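Local atomic coordinates of CD180 antigen (Mus musculus, PDB entry 3T6Q), a protein that may cooperate with MD-1 and TLR4 in the innate immune response of B cells to bacterial lipopolysaccharide, leading to NF-kappa-B activation. Residues T328-K333 and G344-L349; N272-F277 and Q281-T286; E394-C399 and L405-T410. All blocks are in the same frame, centred on the assembly; numbering follows the deposited sequence. Where two conformers were deposited one is given.

Contact 1: residues T328-K333 and G344-L349; sequences THLSIK and GCLENL. With NAG (2-acetamido-2-deoxy-beta-D-glucopyranose), chain T.
Leu330 pushes its CD2 methyl against the isobutyl end of Leu346, the two side chains meeting tip to tip. Leu330 CD2 lies 4.0 Å from Leu346 CD2 and 4.2 Å from Leu346 CD1, so one methyl faces the fork of the other leucine. The same Leu330 CD2 also approaches Leu349 CD1, at 4.3 Å. In Leu330, CG stands anti to the backbone N (chi1 175°), which carries the side chain straight off the strand toward the loop 344-349. The contact is purely apolar and buried. It belongs to the hydrophobic interior of a leucine-rich repeat, where residues of the concave-side strand meet those of the returning convex-side segment.

Two overlapping type I turns shape that returning segment. Glu347 N donates a hydrogen bond to Gly344 O (3.2 Å) and Leu349 N to Leu346 O (2.9 Å), and together they bring Leu346 and Leu349 round to face the strand. On the outer side of the loop, Glu347, extended beyond CG, lays its carboxylate end against the acetamido methyl of the N-acetylglucosamine on Asn374, its CD 3.7 Å from the sugar's C8. The sugar's O7 is 3.6 Å from Asn348 CA. Cys345, in the first turn, is tied to Cys317 by a disulfide that links this coil to the preceding one.

Strand 329-331 runs parallel to strands 305-307 and 354-356, its neighbours on the two sides. Leu355 of the latter packs on both Leu330 and Leu346, while Leu316 from the preceding loop adjoins Leu346 and Ile332.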
loop_
_atom_site.group_PDB
_atom_site.type_symbol
_atom_site.label_atom_id
_atom_site.label_comp_id
_atom_site.label_asym_id
_atom_site.label_seq_id
_atom_site.Cartn_x
_atom_site.Cartn_y
_atom_site.Cartn_z
ATOM N N THR A 328 -43.623 0.969 11.655
ATOM C CA THR A 328 -44.189 -0.231 11.057
ATOM C C THR A 328 -43.259 -1.446 11.320
ATOM O O THR A 328 -43.719 -2.587 11.276
ATOM C CB THR A 328 -44.381 -0.071 9.511
ATOM O OG1 THR A 328 -43.127 0.300 8.918
ATOM C CG2 THR A 328 -45.407 1.033 9.236
ATOM N N HIS A 329 -41.964 -1.179 11.520
ATOM C CA HIS A 329 -40.965 -2.231 11.758
ATOM C C HIS A 329 -40.115 -1.890 12.965
ATOM O O HIS A 329 -39.548 -0.790 13.061
ATOM C CB HIS A 329 -40.009 -2.368 10.543
ATOM C CG HIS A 329 -40.734 -2.672 9.226
ATOM N ND1 HIS A 329 -40.433 -3.750 8.463
ATOM C CD2 HIS A 329 -41.764 -1.992 8.553
ATOM C CE1 HIS A 329 -41.237 -3.765 7.373
ATOM N NE2 HIS A 329 -42.056 -2.697 7.440
ATOM N N LEU A 330 -39.966 -2.861 13.865
ATOM C CA LEU A 330 -39.162 -2.693 15.089
ATOM C C LEU A 330 -38.339 -3.962 15.318
ATOM O O LEU A 330 -38.906 -5.040 15.413
ATOM C CB LEU A 330 -40.085 -2.469 16.312
ATOM C CG LEU A 330 -39.338 -2.402 17.683
ATOM C CD1 LEU A 330 -38.369 -1.209 17.730
ATOM C CD2 LEU A 330 -40.357 -2.277 18.801
ATOM N N SER A 331 -37.007 -3.808 15.384
ATOM C CA SER A 331 -36.082 -4.900 15.657
ATOM C C SER A 331 -35.327 -4.633 16.916
ATOM O O SER A 331 -34.706 -3.569 17.056
ATOM C CB SER A 331 -35.053 -5.002 14.528
ATOM O OG SER A 331 -35.750 -5.350 13.365
ATOM N N ILE A 332 -35.423 -5.551 17.868
ATOM C CA ILE A 332 -34.658 -5.402 19.096
ATOM C C ILE A 332 -34.184 -6.806 19.394
ATOM O O ILE A 332 -34.697 -7.470 20.266
ATOM C CB ILE A 332 -35.500 -4.883 20.287
ATOM C CG1 ILE A 332 -36.295 -3.650 19.903
ATOM C CG2 ILE A 332 -34.569 -4.527 21.457
ATOM C CD1 ILE A 332 -37.308 -3.241 20.957
ATOM N N LYS A 333 -33.225 -7.264 18.636
ATOM C CA LYS A 333 -32.762 -8.649 18.837
ATOM C C LYS A 333 -31.346 -8.658 19.392
ATOM O O LYS A 333 -30.631 -7.649 19.284
ATOM C CB LYS A 333 -32.821 -9.416 17.516
ATOM C CG LYS A 333 -31.561 -9.254 16.686
ATOM C CD LYS A 333 -31.395 -10.438 15.717
ATOM C CE LYS A 333 -30.158 -10.265 14.857
ATOM N NZ LYS A 333 -30.359 -9.073 13.973
ATOM N N GLY A 344 -48.105 -4.505 27.788
ATOM C CA GLY A 344 -48.537 -3.335 27.051
ATOM C C GLY A 344 -47.467 -2.300 26.715
ATOM O O GLY A 344 -47.802 -1.155 26.467
ATOM N N CYS A 345 -46.190 -2.703 26.700
ATOM C CA CYS A 345 -45.067 -1.771 26.476
ATOM C C CYS A 345 -45.016 -1.272 25.060
ATOM O O CYS A 345 -44.359 -0.271 24.796
ATOM C CB CYS A 345 -43.743 -2.420 26.821
ATOM S SG CYS A 345 -43.618 -2.770 28.587
ATOM N N LEU A 346 -45.697 -1.969 24.139
ATOM C CA LEU A 346 -45.709 -1.544 22.739
ATOM C C LEU A 346 -47.125 -1.132 22.303
ATOM O O LEU A 346 -47.405 -0.940 21.119
ATOM C CB LEU A 346 -45.149 -2.645 21.820
ATOM C CG LEU A 346 -43.736 -3.162 22.033
ATOM C CD1 LEU A 346 -43.336 -4.194 20.985
ATOM C CD2 LEU A 346 -42.706 -2.028 22.017
ATOM N N GLU A 347 -48.025 -0.945 23.261
ATOM C CA GLU A 347 -49.434 -0.794 22.895
ATOM C C GLU A 347 -49.760 0.457 21.996
ATOM O O GLU A 347 -50.799 0.476 21.330
ATOM C CB GLU A 347 -50.302 -0.811 24.147
ATOM C CG GLU A 347 -50.071 0.402 25.046
ATOM C CD GLU A 347 -50.906 0.354 26.332
ATOM O OE1 GLU A 347 -50.741 1.282 27.142
ATOM O OE2 GLU A 347 -51.688 -0.609 26.537
ATOM N N ASN A 348 -48.922 1.495 21.984
ATOM C CA ASN A 348 -49.235 2.635 21.096
ATOM C C ASN A 348 -48.712 2.472 19.671
ATOM O O ASN A 348 -48.954 3.328 18.815
ATOM C CB ASN A 348 -48.820 3.979 21.688
ATOM C CG ASN A 348 -47.605 3.864 22.561
ATOM O OD1 ASN A 348 -47.556 4.420 23.681
ATOM N ND2 ASN A 348 -46.623 3.096 22.085
ATOM N N LEU A 349 -48.022 1.363 19.397
ATOM C CA LEU A 349 -47.561 1.124 18.038
ATOM C C LEU A 349 -48.635 0.479 17.194
ATOM O O LEU A 349 -48.517 -0.674 16.737
ATOM C CB LEU A 349 -46.277 0.306 18.045
ATOM C CG LEU A 349 -45.176 0.903 18.903
ATOM C CD1 LEU A 349 -43.942 0.021 18.844
ATOM C CD2 LEU A 349 -44.817 2.304 18.442
HETATM C C1 NAG T . -54.521 0.837 20.509
HETATM C C2 NAG T . -54.208 2.229 21.073
HETATM C C3 NAG T . -55.244 3.266 20.628
HETATM C C4 NAG T . -55.500 3.188 19.116
HETATM C C5 NAG T . -55.792 1.753 18.646
HETATM C C6 NAG T . -55.788 1.678 17.115
HETATM C C7 NAG T . -53.242 2.770 23.272
HETATM C C8 NAG T . -53.395 2.648 24.750
HETATM N N2 NAG T . -54.202 2.186 22.537
HETATM O O3 NAG T . -54.718 4.539 20.968
HETATM O O4 NAG T . -56.525 4.095 18.696
HETATM O O5 NAG T . -54.774 0.849 19.105
HETATM O O6 NAG T . -56.001 0.313 16.784
HETATM O O7 NAG T . -52.278 3.378 22.800
#

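Contact 2: residues N272-F277 and Q281-T286; sequences NTFHCF and QELDLT. With CU (copper (II) ion), chain J.
Phe274 leaves the loop with CB directed at strand 282-284 and ends with its ring against Leu283 and Leu285. With CG anti to the carbonyl carbon (chi1 -60°), the ring is carried in toward the strand. CD1 sits 3.5 Å above the centre of the Phe277 ring, placing an edge of Phe274 over a face of its neighbour. Next along the rim, CE1 is 4.1 Å from Leu283 CD2, which lies over one face of the Phe274 ring; the opposite face holds Thr273 CG2. At the far end CZ is 3.7 Å from Leu285 CD1. Phe277 adds its own CE2, 4.1 Å from Leu283 CD1, so each methyl of Leu283 has an aromatic partner.

This is the core of a leucine-rich repeat solenoid: leucines on and just after the strand face phenylalanines of the convex loop. On the loop's outer side, His275 ND1 donates a nearly straight bond to Asn272 O (2.7 Å, 169°), in the plane of both ring and carbonyl. That bond helps set the imidazole's rotation, and NE2 binds the copper ion at 2.0 Å, with Glu249 as a second protein ligand. On the strand, Asp284 OD1 accepts from Thr286 N in an Asx turn and from Thr286 OG1 at 2.6 Å.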
loop_
_atom_site.group_PDB
_atom_site.type_symbol
_atom_site.label_atom_id
_atom_site.label_comp_id
_atom_site.label_asym_id
_atom_site.label_seq_id
_atom_site.Cartn_x
_atom_site.Cartn_y
_atom_site.Cartn_z
ATOM N N ASN A 272 -33.284 15.390 23.540
ATOM C CA ASN A 272 -33.180 16.240 22.341
ATOM C C ASN A 272 -32.250 15.677 21.261
ATOM O O ASN A 272 -32.005 16.337 20.231
ATOM C CB ASN A 272 -32.705 17.651 22.732
ATOM C CG ASN A 272 -33.235 18.711 21.794
ATOM O OD1 ASN A 272 -34.245 18.497 21.112
ATOM N ND2 ASN A 272 -32.559 19.876 21.765
ATOM N N THR A 273 -31.754 14.451 21.463
ATOM C CA THR A 273 -30.701 13.901 20.585
ATOM C C THR A 273 -31.134 13.820 19.104
ATOM O O THR A 273 -30.324 14.093 18.223
ATOM C CB THR A 273 -30.265 12.498 21.040
ATOM O OG1 THR A 273 -29.748 12.589 22.371
ATOM C CG2 THR A 273 -29.176 11.901 20.094
ATOM N N PHE A 274 -32.395 13.438 18.851
ATOM C CA PHE A 274 -32.843 13.179 17.483
ATOM C C PHE A 274 -33.735 14.277 16.885
ATOM O O PHE A 274 -34.422 14.051 15.878
ATOM C CB PHE A 274 -33.544 11.809 17.413
ATOM C CG PHE A 274 -32.630 10.666 17.828
ATOM C CD1 PHE A 274 -31.606 10.233 16.971
ATOM C CD2 PHE A 274 -32.778 10.058 19.064
ATOM C CE1 PHE A 274 -30.734 9.189 17.348
ATOM C CE2 PHE A 274 -31.925 8.999 19.445
ATOM C CZ PHE A 274 -30.905 8.579 18.602
ATOM N N HIS A 275 -33.683 15.484 17.446
ATOM C CA HIS A 275 -34.575 16.542 16.922
ATOM C C HIS A 275 -34.328 16.916 15.462
ATOM O O HIS A 275 -35.258 17.398 14.837
ATOM C CB HIS A 275 -34.565 17.798 17.815
ATOM C CG HIS A 275 -33.295 18.614 17.710
ATOM N ND1 HIS A 275 -32.221 18.417 18.511
ATOM C CD2 HIS A 275 -32.946 19.648 16.835
ATOM C CE1 HIS A 275 -31.243 19.291 18.189
ATOM N NE2 HIS A 275 -31.689 20.043 17.161
ATOM N N CYS A 276 -33.111 16.686 14.909
ATOM C CA CYS A 276 -32.879 16.851 13.457
ATOM C C CYS A 276 -33.258 15.682 12.524
ATOM O O CYS A 276 -32.996 15.750 11.296
ATOM C CB CYS A 276 -31.440 17.327 13.144
ATOM S SG CYS A 276 -31.254 19.107 13.443
ATOM N N PHE A 277 -33.902 14.653 13.063
ATOM C CA PHE A 277 -34.083 13.398 12.320
ATOM C C PHE A 277 -35.493 13.307 11.775
ATOM O O PHE A 277 -35.909 12.244 11.297
ATOM C CB PHE A 277 -33.807 12.156 13.228
ATOM C CG PHE A 277 -32.338 11.924 13.537
ATOM C CD1 PHE A 277 -31.592 12.840 14.269
ATOM C CD2 PHE A 277 -31.700 10.746 13.090
ATOM C CE1 PHE A 277 -30.248 12.578 14.577
ATOM C CE2 PHE A 277 -30.358 10.497 13.351
ATOM C CZ PHE A 277 -29.619 11.406 14.108
ATOM N N GLN A 281 -36.877 7.893 7.538
ATOM C CA GLN A 281 -37.784 6.768 7.533
ATOM C C GLN A 281 -37.248 5.592 8.349
ATOM O O GLN A 281 -38.037 4.826 8.911
ATOM C CB GLN A 281 -38.083 6.341 6.095
ATOM C CG GLN A 281 -38.715 7.470 5.236
ATOM C CD GLN A 281 -39.998 8.023 5.810
ATOM O OE1 GLN A 281 -41.003 7.315 5.943
ATOM N NE2 GLN A 281 -39.983 9.308 6.137
ATOM N N GLU A 282 -35.921 5.420 8.372
ATOM C CA GLU A 282 -35.331 4.256 9.027
ATOM C C GLU A 282 -34.136 4.714 9.827
ATOM O O GLU A 282 -33.323 5.525 9.324
ATOM C CB GLU A 282 -34.813 3.238 8.021
ATOM C CG GLU A 282 -35.804 2.851 6.957
ATOM C CD GLU A 282 -35.362 1.587 6.216
ATOM O OE1 GLU A 282 -34.347 0.918 6.647
ATOM O OE2 GLU A 282 -36.034 1.289 5.203
ATOM N N LEU A 283 -34.041 4.219 11.061
ATOM C CA LEU A 283 -32.923 4.593 11.939
ATOM C C LEU A 283 -32.357 3.315 12.581
ATOM O O LEU A 283 -33.097 2.490 13.163
ATOM C CB LEU A 283 -33.367 5.599 13.027
ATOM C CG LEU A 283 -32.449 5.823 14.236
ATOM C CD1 LEU A 283 -31.170 6.498 13.734
ATOM C CD2 LEU A 283 -33.222 6.716 15.186
ATOM N N ASP A 284 -31.054 3.151 12.461
ATOM C CA ASP A 284 -30.396 1.937 13.005
ATOM C C ASP A 284 -29.432 2.313 14.129
ATOM O O ASP A 284 -28.389 2.940 13.883
ATOM C CB ASP A 284 -29.635 1.192 11.895
ATOM C CG ASP A 284 -29.219 -0.221 12.322
ATOM O OD1 ASP A 284 -28.724 -0.392 13.480
ATOM O OD2 ASP A 284 -29.441 -1.159 11.511
ATOM N N LEU A 285 -29.746 1.881 15.349
ATOM C CA LEU A 285 -28.895 2.172 16.530
ATOM C C LEU A 285 -28.314 0.887 17.144
ATOM O O LEU A 285 -28.213 0.765 18.369
ATOM C CB LEU A 285 -29.703 2.963 17.542
ATOM C CG LEU A 285 -30.175 4.363 17.052
ATOM C CD1 LEU A 285 -31.197 4.943 18.029
ATOM C CD2 LEU A 285 -28.990 5.326 16.918
ATOM N N THR A 286 -27.961 -0.069 16.275
ATOM C CA THR A 286 -27.401 -1.356 16.684
ATOM C C THR A 286 -26.167 -1.171 17.578
ATOM O O THR A 286 -25.234 -0.411 17.222
ATOM C CB THR A 286 -27.008 -2.201 15.463
ATOM O OG1 THR A 286 -28.182 -2.553 14.743
ATOM C CG2 THR A 286 -26.295 -3.539 15.942
HETATM CU CU CU J . -30.520 21.642 16.665
#

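Contact 3: residues E394-C399 and L405-T410; sequences EAFKEC and LDLAFT. With NAG (2-acetamido-2-deoxy-beta-D-glucopyranose), chain F; NAG (2-acetamido-2-deoxy-beta-D-glucopyranose), chain E.
A CH-pi contact between the ring of Phe396 and the side chain of Leu405 forms the buried core here, joining a convex-side loop of one leucine-rich repeat to the concave-side strand that opens the next. Leu405 CD1 lies over one face of the phenyl ring, 4.0 Å from the Phe396 centroid and 21° off the ring normal. The methyl is shifted toward the rim, where Phe396 CZ and CE2 are each 3.8 Å from Leu405 CD1. The two side chains come from opposite directions, and the chi1 of Leu405 (-154°), with CG roughly anti to the backbone N, sends its end out to the ring. Leu407 CD1 approaches Phe396 CZ more loosely and obliquely, at 4.5 Å.

The strand's other side faces carbohydrate. Asp406 alternates with the two leucines and points away from the core, toward the glycans on Asn382 and Asn431. Its OD2 accepts from N2 of two N-acetylglucosamines, at 2.8 Å for the sugar of chain E and 2.7 Å for that of chain F, so a single carboxylate oxygen joins the two glycans. OD1 is engaged with the backbone instead, taking Ala408 N at 3.0 Å in an Asx turn; this second tie helps hold the carboxylate in place between protein and carbohydrate. Ala408 CB adds an apolar touch, 3.6 Å from C8 of the chain F sugar.

Strand 404-406 lies between the parallel strands 380-382 and 429-431, whose Leu381 and Leu430 flank Leu405. Leu381 also packs on Phe396, together with Cys368 and Leu424 from adjoining loops, while Leu389 of the short strand 389-391 adjoins Leu407.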
loop_
_atom_site.group_PDB
_atom_site.type_symbol
_atom_site.label_atom_id
_atom_site.label_comp_id
_atom_site.label_asym_id
_atom_site.label_seq_id
_atom_site.Cartn_x
_atom_site.Cartn_y
_atom_site.Cartn_z
ATOM N N GLU A 394 -55.172 -19.658 22.443
ATOM C CA GLU A 394 -55.283 -18.307 21.868
ATOM C C GLU A 394 -54.247 -17.324 22.437
ATOM O O GLU A 394 -54.570 -16.237 22.926
ATOM C CB GLU A 394 -56.692 -17.747 21.985
ATOM C CG GLU A 394 -56.991 -16.835 20.811
ATOM C CD GLU A 394 -58.396 -16.280 20.864
ATOM O OE1 GLU A 394 -58.859 -15.747 19.830
ATOM O OE2 GLU A 394 -59.014 -16.364 21.946
ATOM N N ALA A 395 -52.997 -17.761 22.346
ATOM C CA ALA A 395 -51.855 -17.033 22.841
ATOM C C ALA A 395 -51.543 -15.770 22.019
ATOM O O ALA A 395 -50.763 -14.947 22.460
ATOM C CB ALA A 395 -50.651 -17.984 22.887
ATOM N N PHE A 396 -52.169 -15.613 20.840
ATOM C CA PHE A 396 -51.861 -14.538 19.922
ATOM C C PHE A 396 -53.151 -13.784 19.539
ATOM O O PHE A 396 -53.265 -13.247 18.448
ATOM C CB PHE A 396 -51.069 -15.083 18.711
ATOM C CG PHE A 396 -49.733 -15.709 19.102
ATOM C CD1 PHE A 396 -48.599 -14.907 19.273
ATOM C CD2 PHE A 396 -49.627 -17.081 19.351
ATOM C CE1 PHE A 396 -47.373 -15.477 19.663
ATOM C CE2 PHE A 396 -48.430 -17.649 19.743
ATOM C CZ PHE A 396 -47.285 -16.852 19.901
ATOM N N LYS A 397 -54.085 -13.712 20.487
ATOM C CA LYS A 397 -55.369 -13.032 20.271
ATOM C C LYS A 397 -55.133 -11.561 19.949
ATOM O O LYS A 397 -55.850 -10.996 19.136
ATOM C CB LYS A 397 -56.255 -13.163 21.510
ATOM C CG LYS A 397 -57.662 -12.625 21.255
ATOM C CD LYS A 397 -58.490 -12.545 22.525
ATOM C CE LYS A 397 -58.276 -11.189 23.178
ATOM N NZ LYS A 397 -59.399 -10.824 24.077
ATOM N N GLU A 398 -54.116 -10.952 20.564
ATOM C CA GLU A 398 -53.747 -9.556 20.264
ATOM C C GLU A 398 -53.209 -9.274 18.853
ATOM O O GLU A 398 -53.210 -8.110 18.428
ATOM C CB GLU A 398 -52.774 -8.997 21.321
ATOM C CG GLU A 398 -53.389 -8.849 22.714
ATOM C CD GLU A 398 -54.560 -7.847 22.778
ATOM O OE1 GLU A 398 -55.627 -8.218 23.295
ATOM O OE2 GLU A 398 -54.423 -6.685 22.323
ATOM N N CYS A 399 -52.811 -10.324 18.114
ATOM C CA CYS A 399 -52.310 -10.183 16.748
ATOM C C CYS A 399 -52.953 -11.127 15.775
ATOM O O CYS A 399 -52.262 -11.982 15.192
ATOM C CB CYS A 399 -50.814 -10.430 16.659
ATOM S SG CYS A 399 -49.918 -9.563 17.941
ATOM N N LEU A 405 -44.813 -16.464 11.895
ATOM C CA LEU A 405 -44.481 -16.554 13.330
ATOM C C LEU A 405 -43.234 -17.460 13.476
ATOM O O LEU A 405 -43.283 -18.615 13.055
ATOM C CB LEU A 405 -45.672 -17.174 14.054
ATOM C CG LEU A 405 -45.939 -16.894 15.548
ATOM C CD1 LEU A 405 -46.753 -17.956 16.299
ATOM C CD2 LEU A 405 -44.791 -16.270 16.377
ATOM N N ASP A 406 -42.122 -16.924 14.006
ATOM C CA ASP A 406 -40.896 -17.703 14.086
ATOM C C ASP A 406 -40.612 -17.889 15.568
ATOM O O ASP A 406 -40.442 -16.936 16.266
ATOM C CB ASP A 406 -39.762 -16.961 13.357
ATOM C CG ASP A 406 -38.511 -17.804 13.186
ATOM O OD1 ASP A 406 -38.410 -18.891 13.849
ATOM O OD2 ASP A 406 -37.610 -17.392 12.400
ATOM N N LEU A 407 -40.605 -19.139 16.024
ATOM C CA LEU A 407 -40.337 -19.499 17.403
ATOM C C LEU A 407 -39.190 -20.510 17.449
ATOM O O LEU A 407 -39.026 -21.257 18.436
ATOM C CB LEU A 407 -41.643 -20.101 17.990
ATOM C CG LEU A 407 -42.697 -19.019 18.322
ATOM C CD1 LEU A 407 -44.081 -19.643 18.514
ATOM C CD2 LEU A 407 -42.315 -18.221 19.574
ATOM N N ALA A 408 -38.408 -20.563 16.378
ATOM C CA ALA A 408 -37.312 -21.574 16.294
ATOM C C ALA A 408 -36.380 -21.438 17.508
ATOM O O ALA A 408 -36.012 -20.315 17.881
ATOM C CB ALA A 408 -36.525 -21.428 15.003
ATOM N N PHE A 409 -35.988 -22.591 18.078
ATOM C CA PHE A 409 -35.016 -22.696 19.181
ATOM C C PHE A 409 -35.535 -22.051 20.462
ATOM O O PHE A 409 -34.776 -21.766 21.376
ATOM C CB PHE A 409 -33.635 -22.127 18.769
ATOM C CG PHE A 409 -33.042 -22.883 17.615
ATOM C CD1 PHE A 409 -32.395 -24.116 17.841
ATOM C CD2 PHE A 409 -33.207 -22.434 16.315
ATOM C CE1 PHE A 409 -31.900 -24.856 16.772
ATOM C CE2 PHE A 409 -32.697 -23.175 15.250
ATOM C CZ PHE A 409 -32.057 -24.386 15.490
ATOM N N THR A 410 -36.833 -21.834 20.545
ATOM C CA THR A 410 -37.390 -21.315 21.760
ATOM C C THR A 410 -38.309 -22.423 22.287
ATOM O O THR A 410 -39.298 -22.767 21.614
ATOM C CB THR A 410 -38.210 -20.025 21.470
ATOM O OG1 THR A 410 -37.295 -18.974 21.095
ATOM C CG2 THR A 410 -39.018 -19.625 22.709
HETATM C C1 NAG F . -37.782 -20.464 10.510
HETATM C C2 NAG F . -36.424 -19.786 10.269
HETATM C C3 NAG F . -36.644 -18.613 9.290
HETATM C C4 NAG F . -37.355 -19.051 7.986
HETATM C C5 NAG F . -38.616 -19.861 8.317
HETATM C C6 NAG F . -39.269 -20.473 7.074
HETATM C C7 NAG F . -34.685 -19.690 12.028
HETATM C C8 NAG F . -34.240 -19.110 13.364
HETATM N N2 NAG F . -35.868 -19.310 11.558
HETATM O O3 NAG F . -35.371 -18.041 8.956
HETATM O O4 NAG F . -37.848 -17.896 7.286
HETATM O O5 NAG F . -38.329 -20.903 9.249
HETATM O O6 NAG F . -38.327 -21.266 6.379
HETATM O O7 NAG F . -33.960 -20.474 11.419
HETATM C C1 NAG E . -35.864 -14.633 13.258
HETATM C C2 NAG E . -35.543 -14.739 11.747
HETATM C C3 NAG E . -34.371 -15.722 11.521
HETATM C C4 NAG E . -33.202 -15.417 12.454
HETATM C C5 NAG E . -33.696 -15.290 13.883
HETATM C C6 NAG E . -32.610 -14.972 14.909
HETATM C C7 NAG E . -37.109 -14.575 9.855
HETATM C C8 NAG E . -38.356 -15.121 9.232
HETATM N N2 NAG E . -36.713 -15.150 11.008
HETATM O O3 NAG E . -33.964 -15.612 10.183
HETATM O O4 NAG E . -32.222 -16.457 12.480
HETATM O O5 NAG E . -34.714 -14.293 13.973
HETATM O O6 NAG E . -32.206 -13.605 14.812
HETATM O O7 NAG E . -36.510 -13.657 9.296
#

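Overall arrangement
All three contacts join strands of the concave face to convex loops along one leucine-rich repeat solenoid, in the chain order contact 2, contact 1, contact 3. The centre of contact 1 lies 16 Å from that of contact 2 and 15 Å from that of contact 3, whereas the centres of contacts 2 and 3 are 30 Å apart. They do not touch: nearest atoms are about 7 Å apart for contact 1 with either of the others. The bound groups lie outside these hydrophobic interiors. Copper and the Asn374 sugar sit by the loops of contacts 2 and 1, while of the two glycans at Asp406 of contact 3, the one on Asn382 extends as far as Lys333 of contact 1.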